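Mannose recognizing lectin (Marasmius oreades, PDB 4TKC) binds mannose, as a fungal lectin of the bulb-type family. Local coordinates at residues 56-69 and 72-86. Sequence-based numbering, arbitrary orientation.
With BMA (beta-D-mannopyranose), chain B.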
ATOM      1  N   LYS A  56      -1.715  -3.849 -19.590  1.00 18.16           N
ATOM      2  CA  LYS A  56      -0.290  -3.763 -19.225  1.00 19.09           C
ATOM      3  C   LYS A  56       0.189  -4.576 -18.011  1.00 15.92           C
ATOM      4  O   LYS A  56       1.348  -4.444 -17.621  1.00 18.54           O
ATOM      5  CB  LYS A  56       0.103  -2.276 -19.091  1.00 17.85           C
ATOM      6  CG  LYS A  56      -0.260  -1.485 -20.347  1.00 16.21           C
ATOM      7  CD  LYS A  56       0.355  -0.095 -20.384  1.00 20.04           C
ATOM      8  CE  LYS A  56       1.859  -0.115 -20.611  1.00 26.46           C
ATOM      9  NZ  LYS A  56       2.450   1.247 -20.780  1.00 38.96           N
ATOM     10  N   ASN A  57      -0.647  -5.484 -17.514  1.00 15.69           N
ATOM     11  CA  ASN A  57      -0.219  -6.378 -16.407  1.00 15.84           C
ATOM     12  C   ASN A  57       0.237  -5.577 -15.189  1.00 16.58           C
ATOM     13  O   ASN A  57       1.231  -5.939 -14.519  1.00 17.18           O
ATOM     14  CB  ASN A  57       0.869  -7.348 -16.853  1.00 16.00           C
ATOM     15  CG  ASN A  57       0.941  -8.560 -15.968  1.00 20.09           C
ATOM     16  OD1 ASN A  57      -0.084  -9.109 -15.546  1.00 19.57           O
ATOM     17  ND2 ASN A  57       2.160  -8.950 -15.630  1.00 20.21           N
ATOM     18  N   ALA A  58      -0.494  -4.514 -14.851  1.00 17.19           N
ATOM     19  CA  ALA A  58      -0.214  -3.758 -13.643  1.00 16.53           C
ATOM     20  C   ALA A  58      -0.332  -4.638 -12.398  1.00 14.52           C
ATOM     21  O   ALA A  58      -1.284  -5.430 -12.270  1.00 17.19           O
ATOM     22  CB  ALA A  58      -1.141  -2.583 -13.514  1.00 17.73           C
ATOM     23  N   SER A  59       0.681  -4.523 -11.521  1.00 14.86           N
ATOM     24  CA  SER A  59       0.651  -5.142 -10.209  1.00 15.65           C
ATOM     25  C   SER A  59       0.193  -4.168  -9.115  1.00 14.51           C
ATOM     26  O   SER A  59      -0.482  -4.554  -8.151  1.00 16.13           O
ATOM     27  CB  SER A  59       2.047  -5.656  -9.901  1.00 16.59           C
ATOM     28  OG  SER A  59       2.147  -6.276  -8.642  1.00 17.00           O
ATOM     29  N   PHE A  60       0.620  -2.918  -9.207  1.00 14.14           N
ATOM     30  CA  PHE A  60       0.268  -1.968  -8.164  1.00 13.89           C
ATOM     31  C   PHE A  60       0.397  -0.524  -8.699  1.00 13.52           C
ATOM     32  O   PHE A  60       1.140  -0.289  -9.645  1.00 13.80           O
ATOM     33  CB  PHE A  60       1.099  -2.218  -6.856  1.00 13.78           C
ATOM     34  CG  PHE A  60       2.568  -1.986  -7.013  1.00 14.42           C
ATOM     35  CD1 PHE A  60       3.407  -3.050  -7.319  1.00 15.15           C
ATOM     36  CD2 PHE A  60       3.145  -0.763  -6.689  1.00 15.02           C
ATOM     37  CE1 PHE A  60       4.766  -2.865  -7.428  1.00 15.33           C
ATOM     38  CE2 PHE A  60       4.522  -0.584  -6.799  1.00 16.29           C
ATOM     39  CZ  PHE A  60       5.324  -1.640  -7.179  1.00 14.35           C
ATOM     40  N   VAL A  61      -0.230   0.394  -7.965  1.00 13.63           N
ATOM     41  CA  VAL A  61      -0.086   1.835  -8.146  1.00 13.54           C
ATOM     42  C   VAL A  61       0.490   2.452  -6.866  1.00 13.24           C
ATOM     43  O   VAL A  61       0.035   2.118  -5.775  1.00 15.31           O
ATOM     44  CB  VAL A  61      -1.475   2.453  -8.437  1.00 15.84           C
ATOM     45  CG1 VAL A  61      -1.480   3.975  -8.332  1.00 17.00           C
ATOM     46  CG2 VAL A  61      -1.949   2.059  -9.828  1.00 15.91           C
ATOM     47  N   LYS A  62       1.487   3.323  -7.013  1.00 13.74           N
ATOM     48  CA  LYS A  62       2.122   3.949  -5.878  1.00 13.23           C
ATOM     49  C   LYS A  62       2.138   5.461  -6.109  1.00 13.65           C
ATOM     50  O   LYS A  62       2.687   5.936  -7.122  1.00 15.38           O
ATOM     51  CB  LYS A  62       3.557   3.394  -5.710  1.00 15.27           C
ATOM     52  CG  LYS A  62       4.297   3.952  -4.488  1.00 16.62           C
ATOM     53  CD  LYS A  62       5.512   3.089  -4.182  1.00 15.18           C
ATOM     54  CE  LYS A  62       6.121   3.377  -2.822  1.00 16.20           C
ATOM     55  NZ  LYS A  62       7.406   2.660  -2.544  1.00 19.18           N
ATOM     56  N   MET A  63       1.662   6.172  -5.085  1.00 13.74           N
ATOM     57  CA  MET A  63       1.782   7.632  -5.016  1.00 14.54           C
ATOM     58  C   MET A  63       3.126   7.905  -4.332  1.00 14.77           C
ATOM     59  O   MET A  63       3.285   7.616  -3.118  1.00 15.52           O
ATOM     60  CB  MET A  63       0.598   8.247  -4.235  1.00 13.14           C
ATOM     61  CG  MET A  63       0.672   9.738  -3.971  1.00 15.33           C
ATOM     62  SD  MET A  63       0.323  10.762  -5.398  1.00 16.21           S
ATOM     63  CE  MET A  63       1.946  11.080  -6.034  1.00 18.62           C
ATOM     64  N   GLN A  64       4.128   8.273  -5.098  1.00 13.65           N
ATOM     65  CA  GLN A  64       5.497   8.282  -4.580  1.00 15.30           C
ATOM     66  C   GLN A  64       5.886   9.580  -3.891  1.00 15.83           C
ATOM     67  O   GLN A  64       5.370  10.679  -4.217  1.00 16.08           O
ATOM     68  CB  GLN A  64       6.462   8.045  -5.741  1.00 17.32           C
ATOM     69  CG  GLN A  64       6.216   6.731  -6.449  1.00 17.06           C
ATOM     70  CD  GLN A  64       7.179   6.445  -7.571  1.00 14.67           C
ATOM     71  OE1 GLN A  64       7.802   7.344  -8.160  1.00 19.85           O
ATOM     72  NE2 GLN A  64       7.257   5.174  -7.923  1.00 14.46           N
ATOM     73  N   THR A  65       6.935   9.470  -3.071  1.00 15.39           N
ATOM     74  CA  THR A  65       7.462  10.647  -2.408  1.00 17.58           C
ATOM     75  C   THR A  65       8.143  11.640  -3.381  1.00 17.48           C
ATOM     76  O   THR A  65       8.376  12.789  -2.995  1.00 21.77           O
ATOM     77  CB  THR A  65       8.480  10.271  -1.352  1.00 18.16           C
ATOM     78  OG1 THR A  65       9.467   9.451  -1.964  1.00 19.90           O
ATOM     79  CG2 THR A  65       7.838   9.483  -0.191  1.00 19.19           C
ATOM     80  N   ASP A  66       8.402  11.243  -4.637  1.00 15.37           N
ATOM     81  CA  ASP A  66       8.848  12.230  -5.644  1.00 15.37           C
ATOM     82  C   ASP A  66       7.721  13.028  -6.314  1.00 16.77           C
ATOM     83  O   ASP A  66       8.023  13.888  -7.140  1.00 20.55           O
ATOM     84  CB  ASP A  66       9.816  11.604  -6.669  1.00 15.23           C
ATOM     85  CG  ASP A  66       9.157  10.617  -7.610  1.00 15.33           C
ATOM     86  OD1 ASP A  66       7.920  10.408  -7.477  1.00 15.65           O
ATOM     87  OD2 ASP A  66       9.885  10.068  -8.495  1.00 20.81           O
ATOM     88  N   GLY A  67       6.472  12.770  -5.895  1.00 16.28           N
ATOM     89  CA  GLY A  67       5.312  13.466  -6.487  1.00 16.60           C
ATOM     90  C   GLY A  67       4.714  12.706  -7.638  1.00 15.75           C
ATOM     91  O   GLY A  67       3.691  13.133  -8.174  1.00 17.34           O
ATOM     92  N   ASN A  68       5.436  11.755  -8.198  1.00 14.26           N
ATOM     93  CA  ASN A  68       4.944  10.963  -9.323  1.00 14.43           C
ATOM     94  C   ASN A  68       4.004   9.880  -8.840  1.00 14.53           C
ATOM     95  O   ASN A  68       4.314   9.224  -7.851  1.00 16.59           O
ATOM     96  CB  ASN A  68       6.083  10.367 -10.170  1.00 13.99           C
ATOM     97  CG  ASN A  68       5.723  10.172 -11.645  1.00 17.53           C
ATOM     98  OD1 ASN A  68       4.634  10.540 -12.128  1.00 18.36           O
ATOM     99  ND2 ASN A  68       6.675   9.575 -12.385  1.00 20.51           N
ATOM    100  N   CYS A  69       2.873   9.693  -9.521  1.00 13.97           N
ATOM    101  CA  CYS A  69       1.966   8.588  -9.276  1.00 14.64           C
ATOM    102  C   CYS A  69       2.112   7.545 -10.373  1.00 15.28           C
ATOM    103  O   CYS A  69       1.948   7.861 -11.548  1.00 15.95           O
ATOM    104  CB  CYS A  69       0.509   9.059  -9.171  1.00 17.27           C
ATOM    105  SG  CYS A  69      -0.616   7.732  -8.705  1.00 18.34           S
ATOM    106  N   TYR A  72       3.019   0.065 -11.712  1.00 14.14           N
ATOM    107  CA  TYR A  72       4.146  -0.851 -11.983  1.00 15.14           C
ATOM    108  C   TYR A  72       3.660  -2.251 -12.289  1.00 14.66           C
ATOM    109  O   TYR A  72       2.691  -2.715 -11.696  1.00 15.82           O
ATOM    110  CB  TYR A  72       5.124  -0.896 -10.798  1.00 14.25           C
ATOM    111  CG  TYR A  72       5.921   0.358 -10.550  1.00 15.62           C
ATOM    112  CD1 TYR A  72       7.082   0.608 -11.245  1.00 15.10           C
ATOM    113  CD2 TYR A  72       5.525   1.300  -9.588  1.00 16.51           C
ATOM    114  CE1 TYR A  72       7.810   1.766 -11.045  1.00 15.66           C
ATOM    115  CE2 TYR A  72       6.257   2.453  -9.370  1.00 14.93           C
ATOM    116  CZ  TYR A  72       7.416   2.679 -10.074  1.00 14.89           C
ATOM    117  OH  TYR A  72       8.114   3.832  -9.923  1.00 16.15           O
ATOM    118  N   ASP A  73       4.369  -2.952 -13.165  1.00 13.86           N
ATOM    119  CA  ASP A  73       4.107  -4.389 -13.365  1.00 14.83           C
ATOM    120  C   ASP A  73       4.820  -5.186 -12.206  1.00 13.42           C
ATOM    121  O   ASP A  73       5.478  -4.583 -11.327  1.00 15.47           O
ATOM    122  CB  ASP A  73       4.535  -4.846 -14.774  1.00 14.70           C
ATOM    123  CG  ASP A  73       6.001  -5.300 -14.841  1.00 16.04           C
ATOM    124  OD1 ASP A  73       6.827  -4.737 -14.096  1.00 15.51           O
ATOM    125  OD2 ASP A  73       6.287  -6.131 -15.712  1.00 17.18           O
ATOM    126  N   PRO A  74       4.671  -6.527 -12.173  1.00 16.16           N
ATOM    127  CA  PRO A  74       5.289  -7.282 -11.044  1.00 17.13           C
ATOM    128  C   PRO A  74       6.798  -7.228 -11.066  1.00 17.70           C
ATOM    129  O   PRO A  74       7.407  -7.683 -10.084  1.00 22.28           O
ATOM    130  CB  PRO A  74       4.807  -8.716 -11.264  1.00 17.46           C
ATOM    131  CG  PRO A  74       3.605  -8.603 -12.152  1.00 15.05           C
ATOM    132  CD  PRO A  74       3.851  -7.410 -13.020  1.00 15.26           C
ATOM    133  N   ASN A  75       7.426  -6.792 -12.135  1.00 17.98           N
ATOM    134  CA  ASN A  75       8.863  -6.749 -12.291  1.00 21.89           C
ATOM    135  C   ASN A  75       9.430  -5.370 -11.954  1.00 21.68           C
ATOM    136  O   ASN A  75      10.612  -5.143 -12.133  1.00 25.55           O
ATOM    137  CB  ASN A  75       9.259  -7.147 -13.728  1.00 19.37           C
ATOM    138  CG  ASN A  75       8.847  -8.559 -14.077  1.00 21.51           C
ATOM    139  OD1 ASN A  75       9.494  -9.520 -13.641  1.00 28.77           O
ATOM    140  ND2 ASN A  75       7.773  -8.693 -14.880  1.00 20.92           N
ATOM    141  N   GLY A  76       8.555  -4.438 -11.564  1.00 19.00           N
ATOM    142  CA  GLY A  76       8.960  -3.081 -11.217  1.00 19.39           C
ATOM    143  C   GLY A  76       9.104  -2.139 -12.408  1.00 16.22           C
ATOM    144  O   GLY A  76       9.690  -1.065 -12.278  1.00 20.97           O
ATOM    145  N   THR A  77       8.634  -2.574 -13.578  1.00 17.54           N
ATOM    146  CA  THR A  77       8.583  -1.704 -14.775  1.00 16.59           C
ATOM    147  C   THR A  77       7.358  -0.799 -14.716  1.00 14.29           C
ATOM    148  O   THR A  77       6.278  -1.270 -14.421  1.00 16.61           O
ATOM    149  CB  THR A  77       8.558  -2.548 -16.074  1.00 16.91           C
ATOM    150  OG1 THR A  77       9.676  -3.446 -16.070  1.00 18.31           O
ATOM    151  CG2 THR A  77       8.603  -1.676 -17.324  1.00 17.26           C
ATOM    152  N   ALA A  78       7.568   0.497 -14.946  1.00 14.00           N
ATOM    153  CA  ALA A  78       6.448   1.459 -14.977  1.00 15.83           C
ATOM    154  C   ALA A  78       5.520   1.245 -16.178  1.00 14.59           C
ATOM    155  O   ALA A  78       6.009   1.062 -17.282  1.00 18.32           O
ATOM    156  CB  ALA A  78       6.978   2.882 -14.935  1.00 16.53           C
ATOM    157  N   VAL A  79       4.236   1.051 -15.896  1.00 15.37           N
ATOM    158  CA  VAL A  79       3.254   0.909 -16.970  1.00 15.62           C
ATOM    159  C   VAL A  79       2.320   2.112 -17.095  1.00 15.36           C
ATOM    160  O   VAL A  79       1.526   2.191 -18.034  1.00 18.83           O
ATOM    161  CB  VAL A  79       2.399  -0.373 -16.848  1.00 16.20           C
ATOM    162  CG1 VAL A  79       3.287  -1.623 -16.840  1.00 17.99           C
ATOM    163  CG2 VAL A  79       1.518  -0.322 -15.601  1.00 20.13           C
ATOM    164  N   TRP A  80       2.407   3.052 -16.165  1.00 15.75           N
ATOM    165  CA  TRP A  80       1.553   4.280 -16.184  1.00 14.86           C
ATOM    166  C   TRP A  80       2.189   5.301 -15.264  1.00 14.54           C
ATOM    167  O   TRP A  80       2.749   4.920 -14.229  1.00 15.77           O
ATOM    168  CB  TRP A  80       0.171   3.979 -15.627  1.00 16.92           C
ATOM    169  CG  TRP A  80      -0.657   5.238 -15.365  1.00 17.71           C
ATOM    170  CD1 TRP A  80      -1.042   6.195 -16.277  1.00 20.10           C
ATOM    171  CD2 TRP A  80      -1.231   5.611 -14.111  1.00 15.56           C
ATOM    172  NE1 TRP A  80      -1.765   7.178 -15.628  1.00 19.34           N
ATOM    173  CE2 TRP A  80      -1.937   6.824 -14.314  1.00 17.93           C
ATOM    174  CE3 TRP A  80      -1.239   5.004 -12.822  1.00 19.35           C
ATOM    175  CZ2 TRP A  80      -2.615   7.471 -13.294  1.00 16.62           C
ATOM    176  CZ3 TRP A  80      -1.960   5.620 -11.816  1.00 17.81           C
ATOM    177  CH2 TRP A  80      -2.660   6.855 -12.071  1.00 19.36           C
ATOM    178  N   HIS A  81       2.234   6.571 -15.614  1.00 15.91           N
ATOM    179  CA  HIS A  81       2.643   7.575 -14.659  1.00 16.15           C
ATOM    180  C   HIS A  81       2.008   8.914 -14.980  1.00 16.29           C
ATOM    181  O   HIS A  81       1.706   9.223 -16.133  1.00 18.60           O
ATOM    182  CB  HIS A  81       4.175   7.651 -14.545  1.00 24.48           C
ATOM    183  CG  HIS A  81       4.859   7.968 -15.825  1.00 24.33           C
ATOM    184  ND1 HIS A  81       5.382   9.217 -16.100  1.00 50.59           N
ATOM    185  CD2 HIS A  81       5.105   7.205 -16.914  1.00 25.08           C
ATOM    186  CE1 HIS A  81       5.925   9.208 -17.306  1.00 30.71           C
ATOM    187  NE2 HIS A  81       5.735   8.010 -17.836  1.00 52.99           N
ATOM    188  N   THR A  82       1.670   9.637 -13.926  1.00 15.41           N
ATOM    189  CA  THR A  82       1.086  10.981 -14.019  1.00 15.89           C
ATOM    190  C   THR A  82       2.104  12.077 -14.349  1.00 16.32           C
ATOM    191  O   THR A  82       1.718  13.170 -14.788  1.00 19.15           O
ATOM    192  CB  THR A  82       0.350  11.348 -12.733  1.00 14.47           C
ATOM    193  OG1 THR A  82       1.293  11.256 -11.638  1.00 15.17           O
ATOM    194  CG2 THR A  82      -0.770  10.337 -12.467  1.00 16.17           C
ATOM    195  N   ALA A  83       3.393  11.773 -14.267  1.00 18.22           N
ATOM    196  CA  ALA A  83       4.449  12.747 -14.572  1.00 16.39           C
ATOM    197  C   ALA A  83       4.289  14.062 -13.805  1.00 18.31           C
ATOM    198  O   ALA A  83       4.528  15.147 -14.320  1.00 20.66           O
ATOM    199  CB  ALA A  83       4.603  12.966 -16.074  1.00 20.42           C
ATOM    200  N   THR A  84       3.984  13.913 -12.526  1.00 15.81           N
ATOM    201  CA  THR A  84       3.707  14.996 -11.637  1.00 15.47           C
ATOM    202  C   THR A  84       4.839  15.325 -10.653  1.00 16.39           C
ATOM    203  O   THR A  84       4.641  16.162  -9.750  1.00 17.95           O
ATOM    204  CB  THR A  84       2.402  14.732 -10.874  1.00 15.72           C
ATOM    205  OG1 THR A  84       2.330  13.382 -10.433  1.00 17.91           O
ATOM    206  CG2 THR A  84       1.244  14.963 -11.784  1.00 14.87           C
ATOM    207  N   ASN A  85       6.020  14.727 -10.893  1.00 17.00           N
ATOM    208  CA  ASN A  85       7.221  14.871 -10.062  1.00 17.66           C
ATOM    209  C   ASN A  85       7.414  16.337  -9.722  1.00 15.74           C
ATOM    210  O   ASN A  85       7.402  17.177 -10.615  1.00 17.63           O
ATOM    211  CB  ASN A  85       8.516  14.470 -10.811  1.00 22.67           C
ATOM    212  CG  ASN A  85       8.528  13.053 -11.303  1.00 22.82           C
ATOM    213  OD1 ASN A  85       9.384  12.228 -10.877  1.00 28.02           O
ATOM    214  ND2 ASN A  85       7.646  12.749 -12.218  1.00 20.33           N
ATOM    215  N   GLY A  86       7.595  16.634  -8.455  1.00 17.47           N
ATOM    216  CA  GLY A  86       7.901  17.964  -8.010  1.00 18.00           C
ATOM    217  C   GLY A  86       8.181  17.989  -6.518  1.00 17.85           C
ATOM    218  O   GLY A  86       8.177  16.947  -5.832  1.00 19.49           O
TER
HETATM  219  C1  BMA B 201      10.531   8.608 -12.599  1.00 28.12           C
HETATM  220  C2  BMA B 201      10.303   8.249 -11.134  1.00 23.92           C
HETATM  221  C3  BMA B 201      10.320   6.732 -11.044  1.00 26.76           C
HETATM  222  C4  BMA B 201       9.312   6.105 -12.021  1.00 30.71           C
HETATM  223  C5  BMA B 201       9.519   6.612 -13.452  1.00 31.78           C
HETATM  224  C6  BMA B 201       8.494   5.987 -14.399  1.00 32.79           C
HETATM  225  O1  BMA B 201      10.547  10.039 -12.643  1.00 29.53           O
HETATM  226  O2  BMA B 201       9.083   8.826 -10.650  1.00 25.95           O
HETATM  227  O3  BMA B 201      10.058   6.372  -9.685  1.00 26.37           O
HETATM  228  O4  BMA B 201       9.431   4.681 -12.022  1.00 31.00           O
HETATM  229  O5  BMA B 201       9.475   8.044 -13.402  1.00 40.78           O
HETATM  230  O6  BMA B 201       7.916   6.918 -15.329  1.00 44.55           O
HETATM  231  O   HOH W   1       5.047   0.545 -20.033  1.00 24.87           O
HETATM  232  O   HOH W   2       4.611  -8.011 -16.653  1.00 21.27           O
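Phe60 and Tyr72 pair across two antiparallel strands, and Tyr72 reaches on to a beta-D-mannopyranose bound where residues 56-69 and 72-86 pack together. The site is the mannose-binding motif of a bulb-type lectin, QxDxNxxxY, read here as Gln64, Asp66, Asn68 and Tyr72. It forms on one of the three four-stranded antiparallel sheets of the beta-prism II fold, with Gln64 to Asn68 on the turn joining strands 60-63 and 69-72.

The sugar O2 donates to Asp66 OD2 at 2.6 Å and accepts from Asn68 ND2 with a nearly straight N-H...O angle of 166°. The other carboxylate oxygen, Asp66 OD1, takes the backbone N of Asn68 from above the carboxylate plane. This Asx turn ties the two sugar-binding residues to each other. The side chain of Asn68 bridges both segments. Its CG lies anti to the backbone N (chi1 -150°), and OD1 receives weak bonds from the backbone N of Ala83 and of Thr84 while ND2 serves the sugar.

Tyr72 OH shares a 2.6 Å hydrogen bond with sugar O4, which lies near the ring plane. The end of Gln64 also comes to the edge of this ring, its amide plane turned 24° from it. Tyr72 CB sits over one face of Phe60, offset toward the rim, while Tyr72 CD2 approaches Phe60 CE2 to 3.5 Å. Sugar O6 lies over the centre of the His81 ring, and Ala78 CB touches sugar C6.

Ser59 and Phe60 both face Tyr72 in a classic beta bulge, and Tyr72 O accepts from both of their backbone N atoms. Val61 CG1 meets the edge of Trp80, whose ring also packs against Trp51. Cys69 SG approaches that indole obliquely. Thr82 OG1 accepts from Cys69 N and donates to Thr84 OG1, which in turn donates to Gly67 O at 2.6 Å.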